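PDB 2BKM: truncated hemoglobin from geobacillus stearothermophilus from Geobacillus stearothermophilus, which binds heme and, at its iron, molecular oxygen, and probably serves in oxygen storage or transport as a bacterial truncated globin. Local coordinates for residues E86-E98 against R106-H118. Residues are numbered along the deposited sequence; the frame is centred on the assembly and turned at random.
Sequences EAWLACMRAAMDE and REQFYHRLVLTAH. With HEM (protoporphyrin IX containing Fe), chain D; OXY (oxygen molecule), chain C; ACT (acetate ion), chain E.
Met96 of helix 82-98 packs against helix 104-120, seated among Arg106, Phe109, Tyr110 and Leu113, knobs-into-holes. Its CB lies over the centre of the Arg106 guanidinium, 3.5 Å from CZ. With CG beside the backbone N (chi1 -69°) and the chain extended beyond it, SD passes Arg106 NE at 3.6 Å and makes an oblique Met-aromatic contact with Tyr110. The methyl CE ends 3.7 Å from Phe109 CD1, an off-centre CH-pi contact. The same guanidinium grips Asp97 OD1 end-on: NH2 at 2.7 Å, nearly along the C-O axis, and NH1 from above the carboxylate plane. Arg93 NH1 donates to Tyr110 OH at 2.9 Å, the hydroxyl lying in the guanidinium plane. At the heme end, Leu113 CD2 meets Trp88 CH2 at 4.1 Å and HEM CBC at 3.3 Å, while Trp88 lays one face on the porphyrin and donates from NE1 to the iron ligand, modelled as overlapping oxygen and acetate. A leucine in place of Trp88 would probably leave that ligand without its indole N-H and uncover the porphyrin face beside Leu113 CD2. With axes 161° apart, the two segments are the antiparallel G and H helices of the 2-on-2 globin fold, here contributing to the distal heme pocket.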
loop_
_atom_site.group_PDB
_atom_site.type_symbol
_atom_site.label_atom_id
_atom_site.label_comp_id
_atom_site.label_asym_id
_atom_site.label_seq_id
_atom_site.Cartn_x
_atom_site.Cartn_y
_atom_site.Cartn_z
ATOM N N GLU A 86 6.318 -8.139 -5.470
ATOM C CA GLU A 86 5.626 -9.297 -4.900
ATOM C C GLU A 86 5.744 -9.298 -3.394
ATOM O O GLU A 86 4.814 -9.700 -2.679
ATOM C CB GLU A 86 6.166 -10.612 -5.456
ATOM C CG GLU A 86 5.870 -10.822 -6.858
ATOM C CD GLU A 86 4.397 -11.017 -7.104
ATOM O OE1 GLU A 86 3.879 -10.446 -8.085
ATOM O OE2 GLU A 86 3.793 -11.785 -6.323
ATOM N N ALA A 87 6.893 -8.916 -2.871
ATOM C CA ALA A 87 7.011 -8.878 -1.417
ATOM C C ALA A 87 6.057 -7.873 -0.797
ATOM O O ALA A 87 5.430 -8.149 0.245
ATOM C CB ALA A 87 8.466 -8.583 -1.025
ATOM N N TRP A 88 5.949 -6.693 -1.420
ATOM C CA TRP A 88 5.068 -5.674 -0.902
ATOM C C TRP A 88 3.634 -6.222 -0.926
ATOM O O TRP A 88 2.914 -6.135 0.048
ATOM C CB TRP A 88 5.213 -4.453 -1.804
ATOM C CG TRP A 88 4.590 -3.193 -1.319
ATOM C CD1 TRP A 88 5.242 -2.119 -0.760
ATOM C CD2 TRP A 88 3.204 -2.836 -1.371
ATOM N NE1 TRP A 88 4.356 -1.113 -0.475
ATOM C CE2 TRP A 88 3.095 -1.511 -0.849
ATOM C CE3 TRP A 88 2.057 -3.468 -1.864
ATOM C CZ2 TRP A 88 1.867 -0.861 -0.707
ATOM C CZ3 TRP A 88 0.810 -2.801 -1.741
ATOM C CH2 TRP A 88 0.743 -1.505 -1.186
ATOM N N LEU A 89 3.254 -6.800 -2.068
ATOM C CA LEU A 89 1.872 -7.313 -2.185
ATOM C C LEU A 89 1.643 -8.455 -1.209
ATOM O O LEU A 89 0.530 -8.591 -0.686
ATOM C CB LEU A 89 1.588 -7.749 -3.626
ATOM C CG LEU A 89 1.498 -6.526 -4.538
ATOM C CD1 LEU A 89 1.570 -7.051 -5.966
ATOM C CD2 LEU A 89 0.222 -5.763 -4.284
ATOM N N ALA A 90 2.658 -9.290 -0.984
ATOM C CA ALA A 90 2.468 -10.402 -0.044
ATOM C C ALA A 90 2.293 -9.875 1.367
ATOM O O ALA A 90 1.482 -10.409 2.159
ATOM C CB ALA A 90 3.665 -11.334 -0.117
ATOM N N CYS A 91 3.032 -8.822 1.713
ATOM C CA CYS A 91 2.799 -8.182 3.022
ATOM C C CYS A 91 1.429 -7.618 3.107
ATOM O O CYS A 91 0.807 -7.699 4.155
ATOM C CB CYS A 91 3.814 -7.090 3.305
ATOM S SG CYS A 91 5.499 -7.765 3.602
ATOM N N MET A 92 0.947 -7.027 2.008
ATOM C CA MET A 92 -0.381 -6.459 2.008
ATOM C C MET A 92 -1.463 -7.516 2.158
ATOM O O MET A 92 -2.385 -7.346 2.963
ATOM C CB MET A 92 -0.601 -5.588 0.763
ATOM C CG MET A 92 -1.923 -4.936 0.783
ATOM S SD MET A 92 -2.227 -3.830 2.181
ATOM C CE MET A 92 -1.209 -2.420 1.706
ATOM N N ARG A 93 -1.335 -8.624 1.441
ATOM C CA ARG A 93 -2.326 -9.677 1.603
ATOM C C ARG A 93 -2.271 -10.179 3.038
ATOM O O ARG A 93 -3.334 -10.445 3.622
ATOM C CB ARG A 93 -2.016 -10.849 0.702
ATOM C CG ARG A 93 -2.254 -10.598 -0.757
ATOM C CD ARG A 93 -2.221 -11.869 -1.595
ATOM N NE ARG A 93 -1.018 -12.673 -1.315
ATOM C CZ ARG A 93 0.155 -12.497 -1.932
ATOM N NH1 ARG A 93 0.324 -11.513 -2.794
ATOM N NH2 ARG A 93 1.192 -13.256 -1.640
ATOM N N ALA A 94 -1.075 -10.357 3.601
ATOM C CA ALA A 94 -0.973 -10.878 4.961
ATOM C C ALA A 94 -1.606 -9.891 5.950
ATOM O O ALA A 94 -2.244 -10.305 6.904
ATOM C CB ALA A 94 0.508 -11.124 5.326
ATOM N N ALA A 95 -1.423 -8.595 5.718
ATOM C CA ALA A 95 -1.994 -7.586 6.602
ATOM C C ALA A 95 -3.512 -7.577 6.473
ATOM O O ALA A 95 -4.201 -7.431 7.483
ATOM C CB ALA A 95 -1.412 -6.218 6.272
ATOM N N MET A 96 -4.036 -7.677 5.243
ATOM C CA MET A 96 -5.481 -7.745 5.048
ATOM C C MET A 96 -6.023 -8.948 5.769
ATOM O O MET A 96 -7.029 -8.829 6.465
ATOM C CB MET A 96 -5.851 -7.785 3.568
ATOM C CG MET A 96 -5.572 -6.485 2.875
ATOM S SD MET A 96 -5.733 -6.635 1.099
ATOM C CE MET A 96 -5.802 -4.916 0.630
ATOM N N ASP A 97 -5.350 -10.085 5.621
ATOM C CA ASP A 97 -5.830 -11.298 6.319
ATOM C C ASP A 97 -5.794 -11.063 7.835
ATOM O O ASP A 97 -6.763 -11.428 8.560
ATOM C CB ASP A 97 -4.968 -12.492 6.012
ATOM C CG ASP A 97 -5.051 -12.955 4.593
ATOM O OD1 ASP A 97 -5.973 -12.573 3.848
ATOM O OD2 ASP A 97 -4.146 -13.736 4.198
ATOM N N GLU A 98 -4.733 -10.438 8.319
ATOM C CA GLU A 98 -4.518 -10.323 9.772
ATOM C C GLU A 98 -5.607 -9.473 10.375
ATOM O O GLU A 98 -6.043 -9.756 11.480
ATOM C CB GLU A 98 -3.174 -9.681 10.026
ATOM C CG GLU A 98 -2.864 -9.437 11.487
ATOM C CD GLU A 98 -1.437 -8.942 11.685
ATOM O OE1 GLU A 98 -1.167 -8.412 12.766
ATOM O OE2 GLU A 98 -0.601 -9.090 10.762
ATOM N N ARG A 106 -12.466 -5.986 -0.424
ATOM C CA ARG A 106 -11.040 -6.240 -0.240
ATOM C C ARG A 106 -10.375 -6.584 -1.548
ATOM O O ARG A 106 -9.285 -6.046 -1.843
ATOM C CB ARG A 106 -10.828 -7.381 0.717
ATOM C CG ARG A 106 -9.359 -7.659 0.892
ATOM C CD ARG A 106 -9.169 -9.060 1.108
ATOM N NE ARG A 106 -7.826 -9.587 0.824
ATOM C CZ ARG A 106 -7.190 -10.391 1.672
ATOM N NH1 ARG A 106 -6.004 -10.864 1.314
ATOM N NH2 ARG A 106 -7.678 -10.692 2.882
ATOM N N GLU A 107 -10.970 -7.478 -2.337
ATOM C CA GLU A 107 -10.234 -7.911 -3.522
ATOM C C GLU A 107 -10.165 -6.830 -4.559
ATOM O O GLU A 107 -9.170 -6.722 -5.298
ATOM C CB GLU A 107 -10.821 -9.197 -4.115
ATOM C CG GLU A 107 -10.945 -10.300 -3.131
ATOM C CD GLU A 107 -9.671 -10.842 -2.622
ATOM O OE1 GLU A 107 -8.533 -10.363 -2.950
ATOM O OE2 GLU A 107 -9.828 -11.832 -1.849
ATOM N N GLN A 108 -11.203 -6.014 -4.649
ATOM C CA GLN A 108 -11.187 -4.899 -5.594
ATOM C C GLN A 108 -10.056 -3.943 -5.206
ATOM O O GLN A 108 -9.282 -3.462 -6.061
ATOM C CB GLN A 108 -12.511 -4.124 -5.542
ATOM C CG GLN A 108 -13.648 -4.776 -6.261
ATOM C CD GLN A 108 -15.003 -4.196 -5.873
ATOM O OE1 GLN A 108 -16.035 -4.857 -6.070
ATOM N NE2 GLN A 108 -15.018 -2.996 -5.317
ATOM N N PHE A 109 -9.964 -3.647 -3.924
ATOM C CA PHE A 109 -8.887 -2.795 -3.425
ATOM C C PHE A 109 -7.524 -3.439 -3.698
ATOM O O PHE A 109 -6.614 -2.792 -4.221
ATOM C CB PHE A 109 -9.133 -2.603 -1.919
ATOM C CG PHE A 109 -8.085 -1.835 -1.183
ATOM C CD1 PHE A 109 -8.034 -1.952 0.202
ATOM C CD2 PHE A 109 -7.205 -0.950 -1.814
ATOM C CE1 PHE A 109 -7.107 -1.219 0.962
ATOM C CE2 PHE A 109 -6.278 -0.216 -1.063
ATOM C CZ PHE A 109 -6.191 -0.373 0.303
ATOM N N TYR A 110 -7.395 -4.722 -3.364
ATOM C CA TYR A 110 -6.140 -5.425 -3.590
ATOM C C TYR A 110 -5.777 -5.365 -5.053
ATOM O O TYR A 110 -4.592 -5.144 -5.375
ATOM C CB TYR A 110 -6.255 -6.861 -3.124
ATOM C CG TYR A 110 -4.936 -7.571 -3.283
ATOM C CD1 TYR A 110 -4.786 -8.502 -4.264
ATOM C CD2 TYR A 110 -3.840 -7.217 -2.496
ATOM C CE1 TYR A 110 -3.586 -9.143 -4.486
ATOM C CE2 TYR A 110 -2.615 -7.849 -2.650
ATOM C CZ TYR A 110 -2.507 -8.814 -3.649
ATOM O OH TYR A 110 -1.309 -9.426 -3.895
ATOM N N HIS A 111 -6.759 -5.533 -5.957
ATOM C CA HIS A 111 -6.431 -5.499 -7.383
ATOM C C HIS A 111 -5.959 -4.129 -7.796
ATOM O O HIS A 111 -5.075 -4.027 -8.638
ATOM C CB HIS A 111 -7.624 -5.949 -8.201
ATOM C CG HIS A 111 -7.903 -7.385 -8.004
ATOM N ND1 HIS A 111 -9.167 -7.917 -8.153
ATOM C CD2 HIS A 111 -7.099 -8.410 -7.621
ATOM C CE1 HIS A 111 -9.124 -9.213 -7.880
ATOM N NE2 HIS A 111 -7.874 -9.549 -7.581
ATOM N N ARG A 112 -6.502 -3.080 -7.205
ATOM C CA ARG A 112 -5.978 -1.744 -7.536
ATOM C C ARG A 112 -4.528 -1.698 -7.110
ATOM O O ARG A 112 -3.704 -1.199 -7.848
ATOM C CB ARG A 112 -6.769 -0.675 -6.805
ATOM C CG ARG A 112 -8.158 -0.522 -7.370
ATOM C CD ARG A 112 -8.843 0.721 -6.924
ATOM N NE ARG A 112 -8.057 1.916 -7.195
ATOM C CZ ARG A 112 -8.297 3.080 -6.608
ATOM N NH1 ARG A 112 -9.342 3.214 -5.771
ATOM N NH2 ARG A 112 -7.507 4.106 -6.857
ATOM N N LEU A 113 -4.240 -2.257 -5.930
ATOM C CA LEU A 113 -2.856 -2.224 -5.450
ATOM C C LEU A 113 -1.936 -3.065 -6.313
ATOM O O LEU A 113 -0.768 -2.705 -6.490
ATOM C CB LEU A 113 -2.810 -2.714 -4.019
ATOM C CG LEU A 113 -3.508 -1.824 -2.992
ATOM C CD1 LEU A 113 -3.438 -2.526 -1.674
ATOM C CD2 LEU A 113 -2.871 -0.450 -2.918
ATOM N N VAL A 114 -2.422 -4.183 -6.853
ATOM C CA VAL A 114 -1.605 -5.003 -7.776
ATOM C C VAL A 114 -1.245 -4.149 -8.961
ATOM O O VAL A 114 -0.084 -4.164 -9.380
ATOM C CB VAL A 114 -2.401 -6.248 -8.234
ATOM C CG1 VAL A 114 -1.685 -6.953 -9.330
ATOM C CG2 VAL A 114 -2.670 -7.173 -7.027
ATOM N N LEU A 115 -2.191 -3.388 -9.494
ATOM C CA LEU A 115 -1.884 -2.541 -10.648
ATOM C C LEU A 115 -0.905 -1.431 -10.271
ATOM O O LEU A 115 0.057 -1.157 -10.997
ATOM C CB LEU A 115 -3.166 -1.980 -11.259
ATOM C CG LEU A 115 -4.129 -3.015 -11.846
ATOM C CD1 LEU A 115 -3.586 -3.394 -13.253
ATOM C CD2 LEU A 115 -4.330 -4.252 -11.072
ATOM N N THR A 116 -1.131 -0.781 -9.142
ATOM C CA THR A 116 -0.219 0.313 -8.721
ATOM C C THR A 116 1.162 -0.262 -8.492
ATOM O O THR A 116 2.157 0.309 -8.935
ATOM C CB THR A 116 -0.775 1.003 -7.491
ATOM O OG1 THR A 116 -2.084 1.486 -7.853
ATOM C CG2 THR A 116 0.147 2.181 -7.099
ATOM N N ALA A 117 1.251 -1.414 -7.827
ATOM C CA ALA A 117 2.555 -2.010 -7.548
ATOM C C ALA A 117 3.251 -2.317 -8.874
ATOM O O ALA A 117 4.476 -2.095 -9.006
ATOM C CB ALA A 117 2.389 -3.270 -6.691
ATOM N N HIS A 118 2.505 -2.812 -9.842
ATOM C CA HIS A 118 3.095 -3.132 -11.133
ATOM C C HIS A 118 3.635 -1.832 -11.729
ATOM O O HIS A 118 4.711 -1.832 -12.318
ATOM C CB HIS A 118 2.034 -3.723 -12.071
ATOM C CG HIS A 118 2.501 -3.823 -13.489
ATOM N ND1 HIS A 118 2.033 -2.997 -14.492
ATOM C CD2 HIS A 118 3.385 -4.665 -14.063
ATOM C CE1 HIS A 118 2.623 -3.323 -15.626
ATOM N NE2 HIS A 118 3.452 -4.322 -15.395
HETATM C CHA HEM D . 7.057 5.410 -0.245
HETATM C CHB HEM D . 8.772 1.055 -1.372
HETATM C CHC HEM D . 4.629 0.148 -3.720
HETATM C CHD HEM D . 2.650 4.023 -1.692
HETATM C C1A HEM D . 7.826 4.284 -0.332
HETATM C C2A HEM D . 9.155 4.184 0.233
HETATM C C3A HEM D . 9.626 2.979 -0.081
HETATM C C4A HEM D . 8.620 2.296 -0.851
HETATM C CMA HEM D . 10.999 2.407 0.319
HETATM C CAA HEM D . 9.856 5.271 1.066
HETATM C CBA HEM D . 9.179 5.373 2.420
HETATM C CGA HEM D . 9.543 6.630 3.186
HETATM O O1A HEM D . 10.443 7.427 2.759
HETATM O O2A HEM D . 8.904 6.882 4.239
HETATM C C1B HEM D . 7.812 0.467 -2.143
HETATM C C2B HEM D . 7.959 -0.799 -2.832
HETATM C C3B HEM D . 6.830 -1.022 -3.497
HETATM C C4B HEM D . 5.899 0.057 -3.263
HETATM C CMB HEM D . 9.188 -1.731 -2.773
HETATM C CAB HEM D . 6.547 -2.247 -4.351
HETATM C CBB HEM D . 5.768 -2.203 -5.439
HETATM C C1C HEM D . 3.694 1.072 -3.305
HETATM C C2C HEM D . 2.273 1.002 -3.547
HETATM C C3C HEM D . 1.766 2.101 -2.973
HETATM C C4C HEM D . 2.832 2.854 -2.360
HETATM C CMC HEM D . 1.510 -0.118 -4.315
HETATM C CAC HEM D . 0.300 2.550 -2.859
HETATM C CBC HEM D . -0.729 1.974 -3.465
HETATM C C1D HEM D . 3.662 4.757 -1.158
HETATM C C2D HEM D . 3.481 6.075 -0.602
HETATM C C3D HEM D . 4.840 6.498 -0.176
HETATM C C4D HEM D . 5.725 5.421 -0.545
HETATM C CMD HEM D . 2.160 6.841 -0.451
HETATM C CAD HEM D . 5.207 7.813 0.484
HETATM C CBD HEM D . 5.728 8.785 -0.584
HETATM C CGD HEM D . 6.213 10.009 0.157
HETATM O O1D HEM D . 7.361 10.004 0.713
HETATM O O2D HEM D . 5.393 10.964 0.240
HETATM N NA HEM D . 7.541 3.107 -0.990
HETATM N NB HEM D . 6.551 0.942 -2.442
HETATM N NC HEM D . 3.997 2.189 -2.565
HETATM N ND HEM D . 4.998 4.407 -1.099
HETATM FE FE HEM D . 5.773 2.674 -1.791
HETATM O O1 OXY C . 5.141 1.365 -0.463
HETATM O O2 OXY C . 5.297 1.617 0.684
HETATM C C ACT E . 4.957 2.108 1.170
HETATM O O ACT E . 4.542 1.184 1.865
HETATM O OXT ACT E . 5.050 1.869 -0.019
HETATM C CH3 ACT E . 5.299 3.434 1.734
HETATM O O HOH W 1 -4.306 -13.594 1.503
#